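Local coordinates for protein pyridoxamine 5-phosphate-dependent dehydrase (Escherichia coli, PDB 2R0T) that removes the C3' hydroxyl of GDP-4-keto-6-deoxymannose with a pyridoxal phosphate cofactor in a combined transamination and deoxygenation on the way to L-colitose, at residues A[30-35]-A[251-256]; A[104-109]-A[352-357]; A[132-137]-A[158-163]. The protein carries 1 engineered substitution. All coordinates share one frame; numbering follows the deposited sequence.

Interaction 1 of 3, residues A[30-35]-A[251-256]; sequences FTMGEY and VRPLEM. With PGU (N-({3-hydroxy-2-methyl-5-[(phosphonooxy)methyl]pyridin-4-yl}methyl)-L-glutamic acid), chain D.
The carboxylate of Glu255 reaches across to the backbone of 33-35. Its OE1 takes the N-H of Gly33 at 2.6 Å, met from well above the carboxylate plane, while OE2 accepts from Tyr35 N at 2.5 Å on the syn side, a short and bent bond with an N-H...O angle of 131°. The side chain gets there by running CG away from the backbone N (chi1 -157°) and then bending at CG, with CG lying in the plane of the Tyr35 ring at its edge. OE1 also accepts from Val36 N, so one buried carboxylate gathers three amides at the start of helix 34-47, where its negative charge probably suits the helix dipole. In the reverse direction, Glu255 N, at the start of helix 255-286, donates to Phe30 O at 2.9 Å, and a water joins that same oxygen to Met256 N. Two helix starts are thus joined in this aminotransferase-type fold, close to the dimer interface. Met32 packs on Pro253, its SD 3.7 Å from Pro253 CD, and a second water links Met32 N to Pro253 O. Farther out, Arg252 holds the side-chain carboxylate of the glutamyl part of the PGU in the second subunit's pocket at the edge of its guanidinium, NH1 to OE2 at 2.9 Å. Glu196 of the second subunit forms a salt bridge with Arg252 NE.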
loop_
_atom_site.group_PDB
_atom_site.type_symbol
_atom_site.label_atom_id
_atom_site.label_comp_id
_atom_site.label_asym_id
_atom_site.label_seq_id
_atom_site.Cartn_x
_atom_site.Cartn_y
_atom_site.Cartn_z
ATOM N N PHE A 30 -2.041 -18.207 0.141
ATOM C CA PHE A 30 -1.179 -17.165 0.715
ATOM C C PHE A 30 -1.689 -15.743 0.799
ATOM O O PHE A 30 -1.315 -14.944 1.672
ATOM C CB PHE A 30 0.139 -17.153 -0.065
ATOM C CG PHE A 30 0.822 -18.503 -0.117
ATOM C CD1 PHE A 30 0.955 -19.188 -1.314
ATOM C CD2 PHE A 30 1.298 -19.102 1.049
ATOM C CE1 PHE A 30 1.551 -20.437 -1.343
ATOM C CE2 PHE A 30 1.900 -20.341 1.024
ATOM C CZ PHE A 30 2.010 -21.017 -0.166
ATOM N N THR A 31 -2.493 -15.428 -0.193
ATOM C CA THR A 31 -3.090 -14.116 -0.319
ATOM C C THR A 31 -4.332 -14.083 0.562
ATOM O O THR A 31 -4.897 -15.121 0.898
ATOM C CB THR A 31 -3.439 -13.889 -1.778
ATOM O OG1 THR A 31 -4.368 -14.903 -2.180
ATOM C CG2 THR A 31 -2.160 -14.083 -2.579
ATOM N N MET A 32 -4.703 -12.866 0.947
ATOM C CA MET A 32 -5.798 -12.527 1.847
ATOM C C MET A 32 -7.030 -13.434 1.820
ATOM O O MET A 32 -7.806 -13.428 0.852
ATOM C CB MET A 32 -6.138 -11.048 1.653
ATOM C CG MET A 32 -7.269 -10.567 2.508
ATOM S SD MET A 32 -7.863 -9.009 1.822
ATOM C CE MET A 32 -9.175 -9.465 0.749
ATOM N N GLY A 33 -7.197 -14.222 2.885
ATOM C CA GLY A 33 -8.320 -15.159 2.985
ATOM C C GLY A 33 -8.987 -15.431 4.354
ATOM O O GLY A 33 -9.432 -14.525 5.082
ATOM N N GLU A 34 -9.062 -16.717 4.682
ATOM C CA GLU A 34 -9.710 -17.218 5.895
ATOM C C GLU A 34 -9.231 -16.559 7.157
ATOM O O GLU A 34 -9.992 -15.977 7.941
ATOM C CB GLU A 34 -9.417 -18.713 6.006
ATOM C CG GLU A 34 -10.437 -19.565 5.267
ATOM C CD GLU A 34 -11.721 -18.791 4.931
ATOM O OE1 GLU A 34 -12.336 -18.172 5.846
ATOM O OE2 GLU A 34 -12.114 -18.804 3.739
ATOM N N TYR A 35 -7.927 -16.742 7.351
ATOM C CA TYR A 35 -7.273 -16.170 8.499
ATOM C C TYR A 35 -7.542 -14.673 8.544
ATOM O O TYR A 35 -8.029 -14.158 9.559
ATOM C CB TYR A 35 -5.789 -16.507 8.422
ATOM C CG TYR A 35 -5.521 -18.016 8.526
ATOM C CD1 TYR A 35 -5.810 -18.714 9.692
ATOM C CD2 TYR A 35 -4.914 -18.730 7.497
ATOM C CE1 TYR A 35 -5.536 -20.087 9.822
ATOM C CE2 TYR A 35 -4.636 -20.110 7.622
ATOM C CZ TYR A 35 -4.950 -20.788 8.791
ATOM O OH TYR A 35 -4.674 -22.147 8.960
ATOM N N VAL A 251 -4.124 -2.869 -1.197
ATOM C CA VAL A 251 -3.447 -2.793 0.127
ATOM C C VAL A 251 -3.847 -3.958 1.054
ATOM O O VAL A 251 -3.917 -3.853 2.282
ATOM C CB VAL A 251 -3.537 -1.435 0.849
ATOM C CG1 VAL A 251 -2.857 -0.387 -0.002
ATOM C CG2 VAL A 251 -4.958 -1.038 1.274
ATOM N N ARG A 252 -4.100 -5.087 0.407
ATOM C CA ARG A 252 -4.466 -6.342 1.052
ATOM C C ARG A 252 -3.295 -6.817 1.900
ATOM O O ARG A 252 -2.103 -6.734 1.460
ATOM C CB ARG A 252 -4.719 -7.436 -0.017
ATOM C CG ARG A 252 -5.813 -7.148 -1.076
ATOM C CD ARG A 252 -6.080 -8.359 -2.037
ATOM N NE ARG A 252 -4.932 -8.655 -2.904
ATOM C CZ ARG A 252 -4.990 -8.925 -4.203
ATOM N NH1 ARG A 252 -6.183 -9.019 -4.765
ATOM N NH2 ARG A 252 -3.870 -9.134 -4.912
ATOM N N PRO A 253 -3.646 -7.363 3.070
ATOM C CA PRO A 253 -2.652 -7.996 3.964
ATOM C C PRO A 253 -2.466 -9.446 3.505
ATOM O O PRO A 253 -3.344 -10.026 2.845
ATOM C CB PRO A 253 -3.327 -8.011 5.342
ATOM C CG PRO A 253 -4.826 -7.635 5.105
ATOM C CD PRO A 253 -5.026 -7.385 3.629
ATOM N N LEU A 254 -1.308 -10.011 3.831
ATOM C CA LEU A 254 -1.051 -11.406 3.490
ATOM C C LEU A 254 -1.708 -12.348 4.512
ATOM O O LEU A 254 -1.846 -12.034 5.706
ATOM C CB LEU A 254 0.448 -11.629 3.458
ATOM C CG LEU A 254 1.143 -10.903 2.312
ATOM C CD1 LEU A 254 2.590 -11.181 2.549
ATOM C CD2 LEU A 254 0.660 -11.490 0.972
ATOM N N GLU A 255 -2.138 -13.510 4.039
ATOM C CA GLU A 255 -2.816 -14.472 4.905
ATOM C C GLU A 255 -2.061 -14.689 6.252
ATOM O O GLU A 255 -2.631 -14.571 7.348
ATOM C CB GLU A 255 -3.051 -15.733 4.059
ATOM C CG GLU A 255 -4.143 -16.690 4.433
ATOM C CD GLU A 255 -5.425 -16.041 4.891
ATOM O OE1 GLU A 255 -5.527 -14.807 4.806
ATOM O OE2 GLU A 255 -6.320 -16.773 5.381
ATOM N N MET A 256 -0.751 -14.908 6.128
ATOM C CA MET A 256 0.217 -15.105 7.194
ATOM C C MET A 256 0.160 -14.065 8.290
ATOM O O MET A 256 0.497 -14.377 9.440
ATOM C CB MET A 256 1.615 -14.991 6.597
ATOM C CG MET A 256 2.560 -16.047 7.017
ATOM S SD MET A 256 3.814 -16.161 5.678
ATOM C CE MET A 256 3.320 -17.610 4.923
HETATM N N1 PGU D . -1.375 -3.996 -13.680
HETATM C C2 PGU D . -1.557 -4.964 -14.557
HETATM C C2A PGU D . -1.451 -4.657 -16.026
HETATM C C3 PGU D . -1.832 -6.282 -14.189
HETATM O O3 PGU D . -1.976 -7.234 -15.131
HETATM C C4 PGU D . -1.953 -6.658 -12.859
HETATM C C4A PGU D . -2.220 -8.153 -12.503
HETATM C C5 PGU D . -1.836 -5.530 -11.944
HETATM C C6 PGU D . -1.525 -4.251 -12.397
HETATM C C5A PGU D . -2.011 -5.630 -10.446
HETATM O O4P PGU D . -0.738 -5.761 -9.826
HETATM P P PGU D . -0.928 -6.553 -8.433
HETATM O O1P PGU D . 0.517 -7.182 -8.087
HETATM O O2P PGU D . -2.042 -7.711 -8.639
HETATM O O3P PGU D . -1.439 -5.524 -7.332
HETATM N N PGU D . -3.688 -8.368 -12.429
HETATM C CA PGU D . -4.036 -9.443 -11.787
HETATM C CB PGU D . -4.730 -9.020 -10.476
HETATM C CG PGU D . -4.228 -9.902 -9.339
HETATM C CD PGU D . -4.677 -9.305 -8.004
HETATM O OE1 PGU D . -3.868 -8.571 -7.328
HETATM O OE2 PGU D . -5.851 -9.554 -7.560
HETATM C C PGU D . -5.066 -10.146 -12.662
HETATM O O PGU D . -5.893 -10.973 -12.145
HETATM O OXT PGU D . -5.144 -9.844 -13.907
HETATM O O HOH W 1 0.635 -15.364 3.334
HETATM O O HOH W 2 -2.781 -11.026 0.261
#

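Interaction 2 of 3, residues A[104-109]-A[352-357]; sequences VKFVDI and YTVHNN
Thr353 and Lys105 stand side by side and point the same way, the threonine methyl filling the hollow along the lysine chain. CG2 of Thr353 lies 3.7 Å from CG of Lys105, and the chain then bends at chi3 (-101°), keeping CE close to the same methyl before NZ leaves for Glu82, its salt-bridge partner, and Ala124 O. Two residues on from Thr353, CB of His355 packs 4.0 Å from CD of Lys105. The opposite face is filled by rings. Tyr352 CB sits at the edge of the Phe106 ring, in its plane, and Phe106 CE1 comes 3.9 Å from Tyr352 CD1, which a chi1 of 75° sets beside it. Val354 CG2 packs against Phe106 CB. The backbones between these two layers are the parallel strands 103-107 and 351-354, the latter at one outer end of the large mixed sheet within this chain. Three backbone hydrogen bonds join them: Thr353 N to Val104 O at 2.7 Å, Phe106 N to Thr353 O, and His355 N to Phe106 O at 2.8 Å. Past them the backbones part, and a water bridges them, accepting from Asp108 N and donating to His355 O at 2.8 Å. Here Asp108 CB rests against Asn357 O, while its carboxylate accepts from the backbone N of Asn360 and Ala361, in helix 359-367.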
loop_
_atom_site.group_PDB
_atom_site.type_symbol
_atom_site.label_atom_id
_atom_site.label_comp_id
_atom_site.label_asym_id
_atom_site.label_seq_id
_atom_site.Cartn_x
_atom_site.Cartn_y
_atom_site.Cartn_z
ATOM N N VAL A 104 -5.136 21.610 5.936
ATOM C CA VAL A 104 -4.755 21.113 7.265
ATOM C C VAL A 104 -4.475 22.182 8.299
ATOM O O VAL A 104 -3.638 23.080 8.107
ATOM C CB VAL A 104 -3.507 20.196 7.159
ATOM C CG1 VAL A 104 -3.226 19.535 8.420
ATOM C CG2 VAL A 104 -3.719 19.126 6.084
ATOM N N LYS A 105 -5.156 22.058 9.429
ATOM C CA LYS A 105 -4.943 23.022 10.498
ATOM C C LYS A 105 -4.329 22.325 11.664
ATOM O O LYS A 105 -4.958 21.500 12.314
ATOM C CB LYS A 105 -6.237 23.672 10.988
ATOM C CG LYS A 105 -5.984 24.860 11.909
ATOM C CD LYS A 105 -7.279 25.406 12.497
ATOM C CE LYS A 105 -7.734 26.672 11.764
ATOM N NZ LYS A 105 -9.179 26.946 12.020
ATOM N N PHE A 106 -3.081 22.694 11.900
ATOM C CA PHE A 106 -2.354 22.190 13.045
ATOM C C PHE A 106 -2.651 22.900 14.325
ATOM O O PHE A 106 -2.699 24.117 14.319
ATOM C CB PHE A 106 -0.908 22.429 12.818
ATOM C CG PHE A 106 -0.362 21.503 11.802
ATOM C CD1 PHE A 106 -0.378 21.870 10.464
ATOM C CD2 PHE A 106 0.066 20.228 12.189
ATOM C CE1 PHE A 106 0.121 21.015 9.510
ATOM C CE2 PHE A 106 0.584 19.358 11.268
ATOM C CZ PHE A 106 0.610 19.744 9.907
ATOM N N VAL A 107 -2.748 22.127 15.406
ATOM C CA VAL A 107 -2.948 22.623 16.769
ATOM C C VAL A 107 -1.834 22.022 17.679
ATOM O O VAL A 107 -1.450 20.864 17.461
ATOM C CB VAL A 107 -4.360 22.228 17.274
ATOM C CG1 VAL A 107 -4.642 22.773 18.677
ATOM C CG2 VAL A 107 -5.394 22.862 16.349
ATOM N N ASP A 108 -1.332 22.794 18.662
ATOM C CA ASP A 108 -0.232 22.378 19.565
ATOM C C ASP A 108 -0.740 21.282 20.476
ATOM O O ASP A 108 -1.922 20.998 20.538
ATOM C CB ASP A 108 0.209 23.554 20.418
ATOM C CG ASP A 108 1.563 23.412 20.992
ATOM O OD1 ASP A 108 1.931 24.315 21.777
ATOM O OD2 ASP A 108 2.309 22.470 20.685
ATOM N N ILE A 109 0.172 20.665 21.193
ATOM C CA ILE A 109 -0.152 19.558 22.065
ATOM C C ILE A 109 -0.101 20.147 23.425
ATOM O O ILE A 109 0.454 21.230 23.621
ATOM C CB ILE A 109 1.021 18.577 22.088
ATOM C CG1 ILE A 109 2.333 19.349 22.224
ATOM C CG2 ILE A 109 1.038 17.793 20.816
ATOM C CD1 ILE A 109 3.421 18.416 22.770
ATOM N N TYR A 352 -1.696 24.232 4.286
ATOM C CA TYR A 352 -1.889 24.134 5.724
ATOM C C TYR A 352 -1.769 25.443 6.439
ATOM O O TYR A 352 -1.270 26.456 5.912
ATOM C CB TYR A 352 -0.829 23.206 6.339
ATOM C CG TYR A 352 0.535 23.877 6.419
ATOM C CD1 TYR A 352 1.033 24.325 7.627
ATOM C CD2 TYR A 352 1.305 24.079 5.281
ATOM C CE1 TYR A 352 2.298 24.881 7.730
ATOM C CE2 TYR A 352 2.566 24.663 5.355
ATOM C CZ TYR A 352 3.077 25.042 6.600
ATOM O OH TYR A 352 4.349 25.608 6.736
ATOM N N THR A 353 -2.279 25.386 7.660
ATOM C CA THR A 353 -2.255 26.537 8.543
ATOM C C THR A 353 -2.036 26.085 9.986
ATOM O O THR A 353 -2.431 24.973 10.400
ATOM C CB THR A 353 -3.503 27.443 8.410
ATOM O OG1 THR A 353 -3.209 28.667 9.088
ATOM C CG2 THR A 353 -4.780 26.840 9.053
ATOM N N VAL A 354 -1.373 26.965 10.733
ATOM C CA VAL A 354 -1.057 26.696 12.131
ATOM C C VAL A 354 -1.916 27.523 13.052
ATOM O O VAL A 354 -1.851 28.749 13.003
ATOM C CB VAL A 354 0.407 26.963 12.411
ATOM C CG1 VAL A 354 0.684 26.923 13.916
ATOM C CG2 VAL A 354 1.165 25.904 11.693
ATOM N N HIS A 355 -2.732 26.871 13.877
ATOM C CA HIS A 355 -3.558 27.676 14.771
ATOM C C HIS A 355 -2.730 28.142 15.946
ATOM O O HIS A 355 -2.031 27.336 16.567
ATOM C CB HIS A 355 -4.825 26.960 15.250
ATOM C CG HIS A 355 -5.420 27.571 16.484
ATOM N ND1 HIS A 355 -6.492 28.441 16.444
ATOM C CD2 HIS A 355 -5.083 27.452 17.793
ATOM C CE1 HIS A 355 -6.785 28.834 17.670
ATOM N NE2 HIS A 355 -5.947 28.246 18.509
ATOM N N ASN A 356 -2.788 29.453 16.189
ATOM C CA ASN A 356 -2.109 30.154 17.284
ATOM C C ASN A 356 -0.592 29.994 17.296
ATOM O O ASN A 356 0.116 30.812 16.732
ATOM C CB ASN A 356 -2.803 29.849 18.613
ATOM C CG ASN A 356 -2.112 30.458 19.772
ATOM O OD1 ASN A 356 -1.717 31.616 19.734
ATOM N ND2 ASN A 356 -1.938 29.676 20.817
ATOM N N ASN A 357 -0.075 28.950 17.921
ATOM C CA ASN A 357 1.368 28.693 17.905
ATOM C C ASN A 357 1.523 27.205 18.274
ATOM O O ASN A 357 0.530 26.557 18.620
ATOM C CB ASN A 357 2.146 29.630 18.874
ATOM C CG ASN A 357 1.954 29.265 20.347
ATOM O OD1 ASN A 357 2.504 28.291 20.856
ATOM N ND2 ASN A 357 1.156 30.048 21.028
HETATM O O HOH W 3 -2.397 25.621 18.755
#

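Interaction 3 of 3, residues A[132-137]-A[158-163]; sequences ILTVNL and LLEDNC. With PGU (N-({3-hydroxy-2-methyl-5-[(phosphonooxy)methyl]pyridin-4-yl}methyl)-L-glutamic acid), chain C.
Asn136 drives its amide across to 158-163, where ND2 gives one hydrogen to each of two partners: Asn162 OD1 at 2.6 Å and Glu160 OE1 at 3.0 Å. Glu160 OE1 is met on its anti lone pair and lies near the plane of the Asn136 amide, whereas Asn162 OD1 is approached from above its carbonyl plane; the two amides stand 79° apart. Both Glu160 oxygens also accept backbone N-H groups, OE1 from Gly176 and OE2 from Gly179. The strand part behind is just as close. Asp161 N donates to Thr134 O at 2.7 Å, and Leu159 O accepts twice from Thr134, from N and, at 3.2 Å, from OG1, which the torsion chi1 of 64° sets between the backbone N and carbonyl carbon. The Thr134 methyl meets Leu158 CD1, while on the other face Leu133 CD1 packs 4.0 Å from Leu159 CB. At Asn136 and Asn162 the backbones are farther apart (CA to CA 5.5 Å), though their side chains still bond, and a water donates to both Asn136 O and Asp161 O. Asp161, still within the closely paired part, faces the cofactor: OD1 accepts from Cys163 N in an Asx turn, while OD2, also hydrogen-bonded to Thr93 OG1 and Asn62 ND2, lies 2.6 Å from the pyridine N1 of the PGU. Cys163 CB comes 3.3 Å from C2 of the same ring. Neighbouring parallel strands of a beta-alpha-beta crossover, with an aspartate presented at the C-terminal end to the pyridine nitrogen, are the hallmark of the cofactor site in the aspartate aminotransferase fold.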
loop_
_atom_site.group_PDB
_atom_site.type_symbol
_atom_site.label_atom_id
_atom_site.label_comp_id
_atom_site.label_asym_id
_atom_site.label_seq_id
_atom_site.Cartn_x
_atom_site.Cartn_y
_atom_site.Cartn_z
ATOM N N ILE A 132 -11.903 16.258 12.700
ATOM C CA ILE A 132 -10.801 16.315 13.661
ATOM C C ILE A 132 -10.136 14.961 13.661
ATOM O O ILE A 132 -10.772 13.944 13.870
ATOM C CB ILE A 132 -11.233 16.597 15.106
ATOM C CG1 ILE A 132 -11.917 17.966 15.177
ATOM C CG2 ILE A 132 -9.980 16.666 15.980
ATOM C CD1 ILE A 132 -12.521 18.319 16.528
ATOM N N LEU A 133 -8.851 14.947 13.369
ATOM C CA LEU A 133 -8.155 13.672 13.331
ATOM C C LEU A 133 -7.299 13.689 14.594
ATOM O O LEU A 133 -6.305 14.414 14.689
ATOM C CB LEU A 133 -7.281 13.619 12.086
ATOM C CG LEU A 133 -6.260 12.510 11.923
ATOM C CD1 LEU A 133 -6.674 11.255 12.574
ATOM C CD2 LEU A 133 -6.072 12.226 10.480
ATOM N N THR A 134 -7.677 12.913 15.604
ATOM C CA THR A 134 -6.842 12.860 16.800
ATOM C C THR A 134 -5.889 11.641 16.705
ATOM O O THR A 134 -6.107 10.656 15.951
ATOM C CB THR A 134 -7.700 12.684 18.086
ATOM O OG1 THR A 134 -8.366 11.417 18.043
ATOM C CG2 THR A 134 -8.774 13.732 18.164
ATOM N N VAL A 135 -4.847 11.718 17.529
ATOM C CA VAL A 135 -3.878 10.641 17.568
ATOM C C VAL A 135 -3.758 10.307 19.052
ATOM O O VAL A 135 -3.594 11.243 19.814
ATOM C CB VAL A 135 -2.527 11.181 17.034
ATOM C CG1 VAL A 135 -1.403 10.163 17.204
ATOM C CG2 VAL A 135 -2.636 11.587 15.558
ATOM N N ASN A 136 -3.909 9.048 19.500
ATOM C CA ASN A 136 -3.690 8.771 20.911
ATOM C C ASN A 136 -2.211 8.539 21.018
ATOM O O ASN A 136 -1.711 7.603 20.431
ATOM C CB ASN A 136 -4.505 7.559 21.289
ATOM C CG ASN A 136 -5.936 7.834 21.027
ATOM O OD1 ASN A 136 -6.430 8.864 21.504
ATOM N ND2 ASN A 136 -6.569 7.055 20.172
ATOM N N LEU A 137 -1.511 9.471 21.652
ATOM C CA LEU A 137 -0.057 9.391 21.712
ATOM C C LEU A 137 0.586 8.520 22.784
ATOM O O LEU A 137 0.308 8.668 23.965
ATOM C CB LEU A 137 0.596 10.786 21.651
ATOM C CG LEU A 137 1.921 10.881 20.838
ATOM C CD1 LEU A 137 1.700 11.053 19.364
ATOM C CD2 LEU A 137 2.851 12.026 21.313
ATOM N N LEU A 158 -15.117 12.903 13.710
ATOM C CA LEU A 158 -14.018 12.616 14.612
ATOM C C LEU A 158 -13.289 11.353 14.118
ATOM O O LEU A 158 -13.905 10.359 13.777
ATOM C CB LEU A 158 -14.531 12.463 16.039
ATOM C CG LEU A 158 -13.398 12.002 16.947
ATOM C CD1 LEU A 158 -12.430 13.147 17.194
ATOM C CD2 LEU A 158 -13.999 11.515 18.216
ATOM N N LEU A 159 -11.970 11.402 14.076
ATOM C CA LEU A 159 -11.241 10.266 13.543
ATOM C C LEU A 159 -10.134 9.996 14.519
ATOM O O LEU A 159 -9.753 10.909 15.222
ATOM C CB LEU A 159 -10.582 10.686 12.233
ATOM C CG LEU A 159 -11.536 10.986 11.089
ATOM C CD1 LEU A 159 -10.744 11.266 9.851
ATOM C CD2 LEU A 159 -12.296 9.751 10.782
ATOM N N GLU A 160 -9.616 8.770 14.571
ATOM C CA GLU A 160 -8.494 8.481 15.454
ATOM C C GLU A 160 -7.398 7.720 14.746
ATOM O O GLU A 160 -7.677 6.636 14.203
ATOM C CB GLU A 160 -8.893 7.539 16.619
ATOM C CG GLU A 160 -9.956 8.080 17.602
ATOM C CD GLU A 160 -10.344 7.036 18.648
ATOM O OE1 GLU A 160 -9.489 6.753 19.541
ATOM O OE2 GLU A 160 -11.457 6.454 18.542
ATOM N N ASP A 161 -6.155 8.213 14.859
ATOM C CA ASP A 161 -4.984 7.391 14.517
ATOM C C ASP A 161 -4.594 6.752 15.898
ATOM O O ASP A 161 -4.169 7.427 16.862
ATOM C CB ASP A 161 -3.832 8.187 13.932
ATOM C CG ASP A 161 -2.599 7.330 13.697
ATOM O OD1 ASP A 161 -2.470 6.188 14.186
ATOM O OD2 ASP A 161 -1.696 7.855 13.038
ATOM N N ASN A 162 -4.856 5.455 16.027
ATOM C CA ASN A 162 -4.586 4.738 17.269
ATOM C C ASN A 162 -3.422 3.792 17.029
ATOM O O ASN A 162 -3.394 2.685 17.570
ATOM C CB ASN A 162 -5.817 3.924 17.687
ATOM C CG ASN A 162 -5.847 3.692 19.146
ATOM O OD1 ASN A 162 -5.608 4.614 19.933
ATOM N ND2 ASN A 162 -6.070 2.427 19.536
ATOM N N CYS A 163 -2.507 4.164 16.148
ATOM C CA CYS A 163 -1.431 3.217 15.851
ATOM C C CYS A 163 -0.448 2.922 16.968
ATOM O O CYS A 163 0.319 1.951 16.911
ATOM C CB CYS A 163 -0.723 3.650 14.575
ATOM S SG CYS A 163 -1.829 3.337 13.160
HETATM N N1 PGU C . 0.370 6.304 12.838
HETATM C C2 PGU C . 0.981 6.409 13.996
HETATM C C2A PGU C . 0.450 7.444 14.954
HETATM C C3 PGU C . 2.094 5.581 14.306
HETATM O O3 PGU C . 2.747 5.656 15.485
HETATM C C4 PGU C . 2.584 4.670 13.351
HETATM C C4A PGU C . 3.805 3.829 13.644
HETATM C C5 PGU C . 1.922 4.649 12.101
HETATM C C6 PGU C . 0.807 5.451 11.897
HETATM C C5A PGU C . 2.422 3.783 10.978
HETATM O O4P PGU C . 1.901 2.512 11.066
HETATM P P PGU C . 2.814 1.528 10.249
HETATM O O1P PGU C . 2.158 0.086 10.455
HETATM O O2P PGU C . 4.280 1.559 10.825
HETATM O O3P PGU C . 2.931 2.000 8.759
HETATM N N PGU C . 5.024 4.672 13.626
HETATM C CA PGU C . 6.278 3.851 13.686
HETATM C CB PGU C . 6.864 3.740 12.261
HETATM C CG PGU C . 7.556 2.400 12.131
HETATM C CD PGU C . 7.588 1.980 10.672
HETATM O OE1 PGU C . 8.717 1.883 10.087
HETATM O OE2 PGU C . 6.478 1.708 10.037
HETATM C C PGU C . 7.316 4.560 14.593
HETATM O O PGU C . 8.563 4.292 14.461
HETATM O OXT PGU C . 6.935 5.445 15.453
HETATM O O HOH W 4 -1.847 6.486 18.062
#

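How the interactions relate
Interactions 2 and 3 belong to the same eight-strand mixed sheet, their centres about 16 Å apart: interaction 3 joins strands 129-135 and 157-161 in its interior, and interaction 2 joins 103-107 to the end strand 351-354, with strand 82-86 in between. Interaction 1 lies off the sheet at the dimer interface, about 26 Å from interaction 3 and 39 Å from interaction 2, centre to centre. Along the chain, 30-35 comes first, then 104-109, the close pair of interaction 3, 251-256 and finally 352-357, so interactions 1 and 2 interlock. Interaction 3 supplies one PGU with its aspartate; interaction 1 sends Arg252 to the PGU of the second subunit, so each active site draws on both chains.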